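Local coordinates for protein UDP-glucose 4-epimerase (Campylobacter jejuni subsp. jejuni serotype O:2, PDB 7K3P) that interconverts UDP-glucose and UDP-galactose, and probably their N-acetylated counterparts, by NAD-dependent epimerisation at sugar C4, at residues F133-P145 and L156-E170. The protein carries 2 engineered substitutions. Residues are numbered along the deposited sequence; the frame is centred on the assembly and turned at random.
Sequences FIFSSTAATYGEP and LAPINPYGRSKLMSE. With NAD (nicotinamide-adenine-dinucleotide), chain C.
Tyr162 and Lys166, the Tyr-x-x-x-Lys pair characteristic of short-chain dehydrogenase/reductase enzymes, lie on helix 161-179 and face Ser136, the last residue of strand 132-136, and Thr138 in the loop that follows, beside the nicotinamide ribose of NAD. Helix segment 161-170 runs nearly antiparallel to strand segment 133-136 of the Rossmann sheet, their directions 165° apart. Lys166 bends at its second torsion (chi2 -71°), passing its CD by the Phe135 ring and carrying NZ to Ser136 O at 2.8 Å. This bond is almost straight on the carbonyl, with a C=O...N angle of 177°. The same NZ donates to NAD O3D, also at 2.8 Å, while Tyr162 OH and NAD O2D share a hydrogen bond of 2.7 Å at the edge of the tyrosine ring. Thr138 approaches Tyr162 from the opposite direction, its CB 3.7 Å from the phenol OH; its CG2 lies against Lys166 CB and CG, and its OG1 accepts from Ala140 N in an ST turn. Deeper in, Ser137 OG donates to Glu170 OE2 (2.6 Å), on the lone pair turned away from OE1, which is engaged in salt bridges with Arg174 and Arg189. Phe135 CZ packs on Ser169 CB at 3.6 Å. At the other end, Gly163 N is capped by Asn160 OD1, and Gly143 CA closes on Ala157 O at 3.2 Å in a CA-H...O contact. Water joins Ala140 O to Ile159 N, and another water links Glu144 N with Ala157 O. By analogy with related epimerases, Tyr162 is probably the catalytic acid-base. Both ribose hydroxyls are thus gripped from one helix, and the strand carbonyl fixes the lysine that holds one of them.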
ATOM      1  N   PHE A 133       4.750  18.446   0.048  1.00 25.12           N
ATOM      2  CA  PHE A 133       4.488  17.418   1.058  1.00 23.31           C
ATOM      3  C   PHE A 133       5.813  16.801   1.524  1.00 18.70           C
ATOM      4  O   PHE A 133       6.484  16.132   0.743  1.00 21.72           O
ATOM      5  CB  PHE A 133       3.587  16.338   0.435  1.00 21.47           C
ATOM      6  CG  PHE A 133       2.945  15.411   1.437  1.00 21.73           C
ATOM      7  CD1 PHE A 133       3.713  14.550   2.213  1.00 20.80           C
ATOM      8  CD2 PHE A 133       1.561  15.385   1.580  1.00 23.75           C
ATOM      9  CE1 PHE A 133       3.110  13.682   3.136  1.00 21.49           C
ATOM     10  CE2 PHE A 133       0.949  14.534   2.494  1.00 23.90           C
ATOM     11  CZ  PHE A 133       1.721  13.677   3.275  1.00 23.06           C
ATOM     12  N   ILE A 134       6.207  17.038   2.774  1.00 21.98           N
ATOM     13  CA  ILE A 134       7.419  16.402   3.279  1.00 23.27           C
ATOM     14  C   ILE A 134       7.002  15.187   4.117  1.00 24.62           C
ATOM     15  O   ILE A 134       6.256  15.323   5.102  1.00 22.69           O
ATOM     16  CB  ILE A 134       8.348  17.398   4.033  1.00 26.45           C
ATOM     17  CG1 ILE A 134       8.905  18.453   3.054  1.00 26.06           C
ATOM     18  CG2 ILE A 134       9.526  16.662   4.668  1.00 20.50           C
ATOM     19  CD1 ILE A 134       8.097  19.695   2.993  1.00 33.88           C
ATOM     20  N   PHE A 135       7.439  13.998   3.696  1.00 21.43           N
ATOM     21  CA  PHE A 135       7.010  12.748   4.345  1.00 19.11           C
ATOM     22  C   PHE A 135       8.155  12.081   5.098  1.00 21.47           C
ATOM     23  O   PHE A 135       9.203  11.767   4.508  1.00 22.67           O
ATOM     24  CB  PHE A 135       6.445  11.795   3.294  1.00 22.97           C
ATOM     25  CG  PHE A 135       5.967  10.473   3.851  1.00 22.55           C
ATOM     26  CD1 PHE A 135       5.145  10.430   4.973  1.00 20.06           C
ATOM     27  CD2 PHE A 135       6.307   9.277   3.219  1.00 20.52           C
ATOM     28  CE1 PHE A 135       4.692   9.200   5.486  1.00 22.99           C
ATOM     29  CE2 PHE A 135       5.857   8.047   3.710  1.00 22.34           C
ATOM     30  CZ  PHE A 135       5.040   8.012   4.847  1.00 22.38           C
ATOM     31  N   SER A 136       7.964  11.881   6.402  1.00 19.30           N
ATOM     32  CA  SER A 136       8.892  11.100   7.197  1.00 22.45           C
ATOM     33  C   SER A 136       8.682   9.621   6.890  1.00 27.07           C
ATOM     34  O   SER A 136       7.756   8.993   7.438  1.00 24.71           O
ATOM     35  CB  SER A 136       8.651  11.324   8.684  1.00 20.91           C
ATOM     36  OG  SER A 136       8.700  12.690   9.004  1.00 33.62           O
ATOM     37  N   SER A 137       9.522   9.068   6.013  1.00 20.04           N
ATOM     38  CA  SER A 137       9.490   7.631   5.756  1.00 18.51           C
ATOM     39  C   SER A 137      10.531   6.995   6.678  1.00 19.29           C
ATOM     40  O   SER A 137      10.762   7.494   7.772  1.00 18.61           O
ATOM     41  CB  SER A 137       9.796   7.349   4.294  1.00 19.13           C
ATOM     42  OG  SER A 137       9.643   5.974   4.007  1.00 20.23           O
ATOM     43  N   THR A 138      11.178   5.920   6.239  1.00 19.08           N
ATOM     44  CA  THR A 138      12.071   5.184   7.138  1.00 19.56           C
ATOM     45  C   THR A 138      13.037   4.300   6.366  1.00 19.75           C
ATOM     46  O   THR A 138      12.734   3.871   5.261  1.00 20.53           O
ATOM     47  CB  THR A 138      11.275   4.259   8.106  1.00 20.27           C
ATOM     48  OG1 THR A 138      12.182   3.383   8.805  1.00 22.48           O
ATOM     49  CG2 THR A 138      10.272   3.389   7.323  1.00 20.53           C
ATOM     50  N   ALA A 139      14.192   4.008   6.962  1.00 23.48           N
ATOM     51  CA  ALA A 139      15.114   3.046   6.344  1.00 23.32           C
ATOM     52  C   ALA A 139      14.528   1.628   6.328  1.00 22.81           C
ATOM     53  O   ALA A 139      14.972   0.778   5.561  1.00 22.00           O
ATOM     54  CB  ALA A 139      16.484   3.060   7.046  1.00 20.54           C
ATOM     55  N   ALA A 140      13.524   1.369   7.165  1.00 21.36           N
ATOM     56  CA  ALA A 140      12.823   0.076   7.123  1.00 23.77           C
ATOM     57  C   ALA A 140      12.279  -0.243   5.724  1.00 26.19           C
ATOM     58  O   ALA A 140      12.007  -1.409   5.400  1.00 26.00           O
ATOM     59  CB  ALA A 140      11.686   0.014   8.192  1.00 20.20           C
ATOM     60  N   THR A 141      12.114   0.778   4.881  1.00 23.15           N
ATOM     61  CA  THR A 141      11.670   0.513   3.520  1.00 22.52           C
ATOM     62  C   THR A 141      12.697  -0.306   2.738  1.00 24.25           C
ATOM     63  O   THR A 141      12.342  -0.970   1.768  1.00 25.21           O
ATOM     64  CB  THR A 141      11.343   1.785   2.730  1.00 24.28           C
ATOM     65  OG1 THR A 141      12.484   2.663   2.726  1.00 23.45           O
ATOM     66  CG2 THR A 141      10.117   2.489   3.336  1.00 20.21           C
ATOM     67  N   TYR A 142      13.965  -0.246   3.140  1.00 22.65           N
ATOM     68  CA  TYR A 142      14.991  -1.038   2.446  1.00 23.31           C
ATOM     69  C   TYR A 142      14.997  -2.502   2.867  1.00 27.74           C
ATOM     70  O   TYR A 142      15.645  -3.329   2.208  1.00 32.00           O
ATOM     71  CB  TYR A 142      16.394  -0.468   2.674  1.00 21.97           C
ATOM     72  CG  TYR A 142      16.573   0.935   2.157  1.00 19.98           C
ATOM     73  CD1 TYR A 142      16.391   1.233   0.812  1.00 22.65           C
ATOM     74  CD2 TYR A 142      16.935   1.960   3.013  1.00 22.86           C
ATOM     75  CE1 TYR A 142      16.563   2.533   0.336  1.00 21.24           C
ATOM     76  CE2 TYR A 142      17.113   3.254   2.550  1.00 23.71           C
ATOM     77  CZ  TYR A 142      16.919   3.533   1.218  1.00 20.10           C
ATOM     78  OH  TYR A 142      17.093   4.831   0.769  1.00 25.17           O
ATOM     79  N   GLY A 143      14.305  -2.821   3.965  1.00 25.56           N
ATOM     80  CA  GLY A 143      14.272  -4.186   4.478  1.00 26.20           C
ATOM     81  C   GLY A 143      15.653  -4.625   4.954  1.00 31.44           C
ATOM     82  O   GLY A 143      16.266  -3.983   5.818  1.00 26.12           O
ATOM     83  N   GLU A 144      16.143  -5.731   4.406  1.00 30.33           N
ATOM     84  CA  GLU A 144      17.490  -6.205   4.730  1.00 33.15           C
ATOM     85  C   GLU A 144      18.361  -5.956   3.516  1.00 31.37           C
ATOM     86  O   GLU A 144      18.371  -6.746   2.575  1.00 34.18           O
ATOM     87  CB  GLU A 144      17.481  -7.690   5.095  1.00 34.17           C
ATOM     88  CG  GLU A 144      17.002  -7.954   6.508  1.00 36.63           C
ATOM     89  CD  GLU A 144      16.802  -9.434   6.785  1.00 46.32           C
ATOM     90  OE1 GLU A 144      16.618 -10.198   5.811  1.00 48.99           O
ATOM     91  OE2 GLU A 144      16.826  -9.824   7.974  1.00 44.43           O
ATOM     92  N   PRO A 145      19.061  -4.816   3.518  1.00 30.96           N
ATOM     93  CA  PRO A 145      19.818  -4.360   2.352  1.00 31.89           C
ATOM     94  C   PRO A 145      20.980  -5.307   2.090  1.00 33.82           C
ATOM     95  O   PRO A 145      21.497  -5.939   3.022  1.00 34.93           O
ATOM     96  CB  PRO A 145      20.332  -2.976   2.785  1.00 32.11           C
ATOM     97  CG  PRO A 145      19.423  -2.565   3.937  1.00 33.20           C
ATOM     98  CD  PRO A 145      19.129  -3.859   4.639  1.00 30.48           C
ATOM     99  N   LEU A 156      13.490  -1.490  -2.574  1.00 26.46           N
ATOM    100  CA  LEU A 156      12.551  -1.245  -1.498  1.00 28.95           C
ATOM    101  C   LEU A 156      11.863  -2.579  -1.180  1.00 29.00           C
ATOM    102  O   LEU A 156      10.904  -2.972  -1.840  1.00 30.70           O
ATOM    103  CB  LEU A 156      11.555  -0.150  -1.931  1.00 26.55           C
ATOM    104  CG  LEU A 156      12.274   1.124  -2.415  1.00 26.85           C
ATOM    105  CD1 LEU A 156      11.315   2.227  -2.919  1.00 24.80           C
ATOM    106  CD2 LEU A 156      13.166   1.675  -1.309  1.00 25.09           C
ATOM    107  N   ALA A 157      12.373  -3.281  -0.172  1.00 25.84           N
ATOM    108  CA  ALA A 157      11.919  -4.635   0.130  1.00 28.34           C
ATOM    109  C   ALA A 157      11.683  -4.819   1.625  1.00 28.41           C
ATOM    110  O   ALA A 157      12.373  -5.608   2.276  1.00 28.83           O
ATOM    111  CB  ALA A 157      12.944  -5.651  -0.366  1.00 31.68           C
ATOM    112  N   PRO A 158      10.707  -4.085   2.180  1.00 27.72           N
ATOM    113  CA  PRO A 158      10.481  -4.146   3.630  1.00 24.90           C
ATOM    114  C   PRO A 158      10.103  -5.555   4.096  1.00 27.83           C
ATOM    115  O   PRO A 158       9.493  -6.320   3.341  1.00 26.84           O
ATOM    116  CB  PRO A 158       9.308  -3.182   3.851  1.00 25.86           C
ATOM    117  CG  PRO A 158       8.628  -3.062   2.487  1.00 25.30           C
ATOM    118  CD  PRO A 158       9.713  -3.256   1.470  1.00 26.31           C
ATOM    119  N   ILE A 159      10.433  -5.874   5.344  1.00 25.80           N
ATOM    120  CA  ILE A 159      10.221  -7.215   5.871  1.00 31.30           C
ATOM    121  C   ILE A 159       9.272  -7.217   7.067  1.00 31.41           C
ATOM    122  O   ILE A 159       9.129  -8.230   7.746  1.00 32.30           O
ATOM    123  CB  ILE A 159      11.552  -7.875   6.290  1.00 30.45           C
ATOM    124  CG1 ILE A 159      12.223  -7.062   7.400  1.00 32.46           C
ATOM    125  CG2 ILE A 159      12.477  -8.001   5.090  1.00 33.01           C
ATOM    126  CD1 ILE A 159      13.487  -7.718   7.968  1.00 37.87           C
ATOM    127  N   ASN A 160       8.635  -6.084   7.340  1.00 25.47           N
ATOM    128  CA  ASN A 160       7.611  -6.048   8.376  1.00 26.77           C
ATOM    129  C   ASN A 160       6.503  -5.078   7.993  1.00 23.79           C
ATOM    130  O   ASN A 160       6.669  -4.289   7.065  1.00 22.54           O
ATOM    131  CB  ASN A 160       8.217  -5.690   9.731  1.00 27.50           C
ATOM    132  CG  ASN A 160       9.032  -4.421   9.676  1.00 29.02           C
ATOM    133  OD1 ASN A 160       8.477  -3.322   9.528  1.00 25.49           O
ATOM    134  ND2 ASN A 160      10.359  -4.557   9.791  1.00 22.53           N
ATOM    135  N   PRO A 161       5.353  -5.158   8.682  1.00 25.90           N
ATOM    136  CA  PRO A 161       4.224  -4.316   8.275  1.00 22.48           C
ATOM    137  C   PRO A 161       4.511  -2.823   8.468  1.00 25.34           C
ATOM    138  O   PRO A 161       3.988  -2.022   7.688  1.00 24.43           O
ATOM    139  CB  PRO A 161       3.084  -4.789   9.190  1.00 25.56           C
ATOM    140  CG  PRO A 161       3.487  -6.239   9.579  1.00 25.50           C
ATOM    141  CD  PRO A 161       4.985  -6.140   9.724  1.00 25.50           C
ATOM    142  N   TYR A 162       5.309  -2.450   9.470  1.00 23.07           N
ATOM    143  CA  TYR A 162       5.677  -1.044   9.615  1.00 25.26           C
ATOM    144  C   TYR A 162       6.384  -0.565   8.350  1.00 22.79           C
ATOM    145  O   TYR A 162       5.994   0.442   7.753  1.00 22.71           O
ATOM    146  CB  TYR A 162       6.566  -0.811  10.841  1.00 24.07           C
ATOM    147  CG  TYR A 162       7.219   0.573  10.877  1.00 25.52           C
ATOM    148  CD1 TYR A 162       6.454   1.727  11.060  1.00 22.97           C
ATOM    149  CD2 TYR A 162       8.597   0.719  10.723  1.00 22.96           C
ATOM    150  CE1 TYR A 162       7.041   2.986  11.091  1.00 21.15           C
ATOM    151  CE2 TYR A 162       9.194   1.975  10.756  1.00 23.21           C
ATOM    152  CZ  TYR A 162       8.412   3.099  10.947  1.00 22.38           C
ATOM    153  OH  TYR A 162       9.017   4.328  10.989  1.00 23.73           O
ATOM    154  N   GLY A 163       7.418  -1.293   7.929  1.00 22.84           N
ATOM    155  CA  GLY A 163       8.151  -0.923   6.727  1.00 23.08           C
ATOM    156  C   GLY A 163       7.281  -0.887   5.479  1.00 23.36           C
ATOM    157  O   GLY A 163       7.402   0.029   4.650  1.00 23.94           O
ATOM    158  N   ARG A 164       6.415  -1.888   5.331  1.00 21.36           N
ATOM    159  CA  ARG A 164       5.481  -1.931   4.210  1.00 20.07           C
ATOM    160  C   ARG A 164       4.498  -0.768   4.246  1.00 22.31           C
ATOM    161  O   ARG A 164       4.156  -0.214   3.199  1.00 20.74           O
ATOM    162  CB  ARG A 164       4.704  -3.263   4.180  1.00 25.23           C
ATOM    163  CG  ARG A 164       5.532  -4.445   3.691  1.00 26.84           C
ATOM    164  CD  ARG A 164       4.722  -5.717   3.542  1.00 27.86           C
ATOM    165  NE  ARG A 164       4.624  -6.455   4.797  1.00 30.13           N
ATOM    166  CZ  ARG A 164       5.566  -7.285   5.248  1.00 35.08           C
ATOM    167  NH1 ARG A 164       6.674  -7.459   4.542  1.00 31.15           N
ATOM    168  NH2 ARG A 164       5.408  -7.933   6.405  1.00 29.23           N
ATOM    169  N   SER A 165       4.027  -0.414   5.443  1.00 21.64           N
ATOM    170  CA  SER A 165       3.007   0.631   5.570  1.00 21.46           C
ATOM    171  C   SER A 165       3.563   1.985   5.129  1.00 21.91           C
ATOM    172  O   SER A 165       2.834   2.823   4.600  1.00 19.96           O
ATOM    173  CB  SER A 165       2.454   0.718   7.007  1.00 17.68           C
ATOM    174  OG  SER A 165       3.362   1.326   7.909  1.00 19.71           O
ATOM    175  N   LYS A 166       4.856   2.191   5.356  1.00 20.48           N
ATOM    176  CA  LYS A 166       5.526   3.422   4.948  1.00 19.67           C
ATOM    177  C   LYS A 166       5.823   3.436   3.452  1.00 20.65           C
ATOM    178  O   LYS A 166       5.628   4.453   2.784  1.00 22.12           O
ATOM    179  CB  LYS A 166       6.801   3.616   5.775  1.00 18.69           C
ATOM    180  CG  LYS A 166       6.521   4.021   7.227  1.00 19.51           C
ATOM    181  CD  LYS A 166       6.003   5.472   7.291  1.00 21.37           C
ATOM    182  CE  LYS A 166       6.150   6.032   8.685  1.00 24.79           C
ATOM    183  NZ  LYS A 166       5.734   7.468   8.728  1.00 21.60           N
ATOM    184  N   LEU A 167       6.271   2.302   2.918  1.00 19.01           N
ATOM    185  CA  LEU A 167       6.560   2.183   1.487  1.00 17.57           C
ATOM    186  C   LEU A 167       5.300   2.393   0.652  1.00 23.42           C
ATOM    187  O   LEU A 167       5.338   3.013  -0.415  1.00 22.43           O
ATOM    188  CB  LEU A 167       7.111   0.784   1.184  1.00 19.79           C
ATOM    189  CG  LEU A 167       7.353   0.504  -0.303  1.00 23.31           C
ATOM    190  CD1 LEU A 167       8.283   1.570  -0.881  1.00 21.75           C
ATOM    191  CD2 LEU A 167       7.937  -0.907  -0.498  1.00 26.74           C
ATOM    192  N   MET A 168       4.181   1.846   1.123  1.00 20.51           N
ATOM    193  CA  MET A 168       2.920   2.072   0.443  1.00 21.80           C
ATOM    194  C   MET A 168       2.599   3.566   0.345  1.00 19.51           C
ATOM    195  O   MET A 168       2.162   4.038  -0.708  1.00 24.48           O
ATOM    196  CB  MET A 168       1.796   1.328   1.155  1.00 19.27           C
ATOM    197  CG  MET A 168       1.864  -0.199   0.987  1.00 22.98           C
ATOM    198  SD  MET A 168       0.484  -0.972   1.862  1.00 22.74           S
ATOM    199  CE  MET A 168       0.910  -2.704   1.641  1.00 21.17           C
ATOM    200  N   SER A 169       2.813   4.312   1.427  1.00 18.14           N
ATOM    201  CA  SER A 169       2.571   5.761   1.370  1.00 22.39           C
ATOM    202  C   SER A 169       3.530   6.456   0.403  1.00 21.89           C
ATOM    203  O   SER A 169       3.125   7.376  -0.311  1.00 24.02           O
ATOM    204  CB  SER A 169       2.606   6.424   2.751  1.00 21.74           C
ATOM    205  OG  SER A 169       1.462   6.061   3.503  1.00 22.91           O
ATOM    206  N   GLU A 170       4.788   6.007   0.359  1.00 18.25           N
ATOM    207  CA  GLU A 170       5.740   6.539  -0.628  1.00 21.52           C
ATOM    208  C   GLU A 170       5.200   6.361  -2.035  1.00 22.57           C
ATOM    209  O   GLU A 170       5.317   7.259  -2.873  1.00 20.75           O
ATOM    210  CB  GLU A 170       7.102   5.827  -0.547  1.00 19.24           C
ATOM    211  CG  GLU A 170       7.958   6.194   0.651  1.00 19.46           C
ATOM    212  CD  GLU A 170       9.435   5.791   0.457  1.00 22.01           C
ATOM    213  OE1 GLU A 170       9.862   5.664  -0.710  1.00 22.30           O
ATOM    214  OE2 GLU A 170      10.160   5.618   1.463  1.00 20.26           O
TER
HETATM  215  PA  NAD C 401       6.256  10.018  17.787  1.00 29.33           P
HETATM  216  O1A NAD C 401       5.321   8.943  18.283  1.00 28.16           O
HETATM  217  O2A NAD C 401       6.927  10.716  18.936  1.00 26.60           O
HETATM  218  O5B NAD C 401       5.469  11.118  16.973  1.00 25.58           O
HETATM  219  C5B NAD C 401       4.260  10.753  16.372  1.00 24.45           C
HETATM  220  C4B NAD C 401       3.253  11.806  16.618  1.00 27.93           C
HETATM  221  O4B NAD C 401       2.152  11.681  15.765  1.00 26.74           O
HETATM  222  C3B NAD C 401       2.723  11.746  18.084  1.00 26.44           C
HETATM  223  O3B NAD C 401       2.789  12.998  18.867  1.00 28.24           O
HETATM  224  C2B NAD C 401       1.327  11.097  17.926  1.00 32.66           C
HETATM  225  O2B NAD C 401       0.443  11.471  18.895  1.00 30.20           O
HETATM  226  C1B NAD C 401       0.970  11.611  16.568  1.00 23.95           C
HETATM  227  N9A NAD C 401      -0.074  10.804  15.917  1.00 28.04           N
HETATM  228  C8A NAD C 401      -0.047   9.474  15.696  1.00 25.57           C
HETATM  229  N7A NAD C 401      -1.180   9.075  15.098  1.00 26.37           N
HETATM  230  C5A NAD C 401      -1.974  10.137  14.911  1.00 24.41           C
HETATM  231  C6A NAD C 401      -3.251  10.327  14.359  1.00 23.43           C
HETATM  232  N6A NAD C 401      -3.974   9.203  13.814  1.00 23.86           N
HETATM  233  N1A NAD C 401      -3.785  11.564  14.308  1.00 24.00           N
HETATM  234  C2A NAD C 401      -3.140  12.636  14.800  1.00 23.77           C
HETATM  235  N3A NAD C 401      -1.896  12.492  15.366  1.00 26.21           N
HETATM  236  C4A NAD C 401      -1.295  11.268  15.431  1.00 25.16           C
HETATM  237  O3  NAD C 401       7.317   9.329  16.824  1.00 30.54           O
HETATM  238  PN  NAD C 401       8.625  10.044  16.308  1.00 27.67           P
HETATM  239  O1N NAD C 401       8.571  11.533  16.599  1.00 25.34           O
HETATM  240  O2N NAD C 401       9.792   9.414  17.006  1.00 29.26           O
HETATM  241  O5D NAD C 401       8.724   9.795  14.750  1.00 27.37           O
HETATM  242  C5D NAD C 401       7.936  10.592  13.896  1.00 23.74           C
HETATM  243  C4D NAD C 401       8.016  10.112  12.457  1.00 24.24           C
HETATM  244  O4D NAD C 401       9.352   9.881  12.067  1.00 24.58           O
HETATM  245  C3D NAD C 401       7.171   8.878  12.157  1.00 18.67           C
HETATM  246  O3D NAD C 401       6.601   9.003  10.917  1.00 21.38           O
HETATM  247  C2D NAD C 401       8.124   7.762  12.075  1.00 25.96           C
HETATM  248  O2D NAD C 401       7.700   6.712  11.286  1.00 23.72           O
HETATM  249  C1D NAD C 401       9.394   8.492  11.563  1.00 24.81           C
HETATM  250  N1N NAD C 401      10.720   7.793  11.894  1.00 27.85           N
HETATM  251  C2N NAD C 401      11.080   7.790  13.228  1.00 23.39           C
HETATM  252  C3N NAD C 401      12.272   7.179  13.605  1.00 25.03           C
HETATM  253  C7N NAD C 401      12.676   7.168  15.056  1.00 28.34           C
HETATM  254  O7N NAD C 401      11.971   7.659  15.924  1.00 29.93           O
HETATM  255  N7N NAD C 401      13.910   6.555  15.418  1.00 24.02           N
HETATM  256  C4N NAD C 401      13.078   6.598  12.644  1.00 23.56           C
HETATM  257  C5N NAD C 401      12.709   6.608  11.318  1.00 23.02           C
HETATM  258  C6N NAD C 401      11.509   7.214  10.922  1.00 24.20           C
HETATM  259  O   HOH W   1      11.570  -3.668   6.672  1.00 26.96           O
HETATM  260  O   HOH W   2      14.736  -6.906   2.365  1.00 30.30           O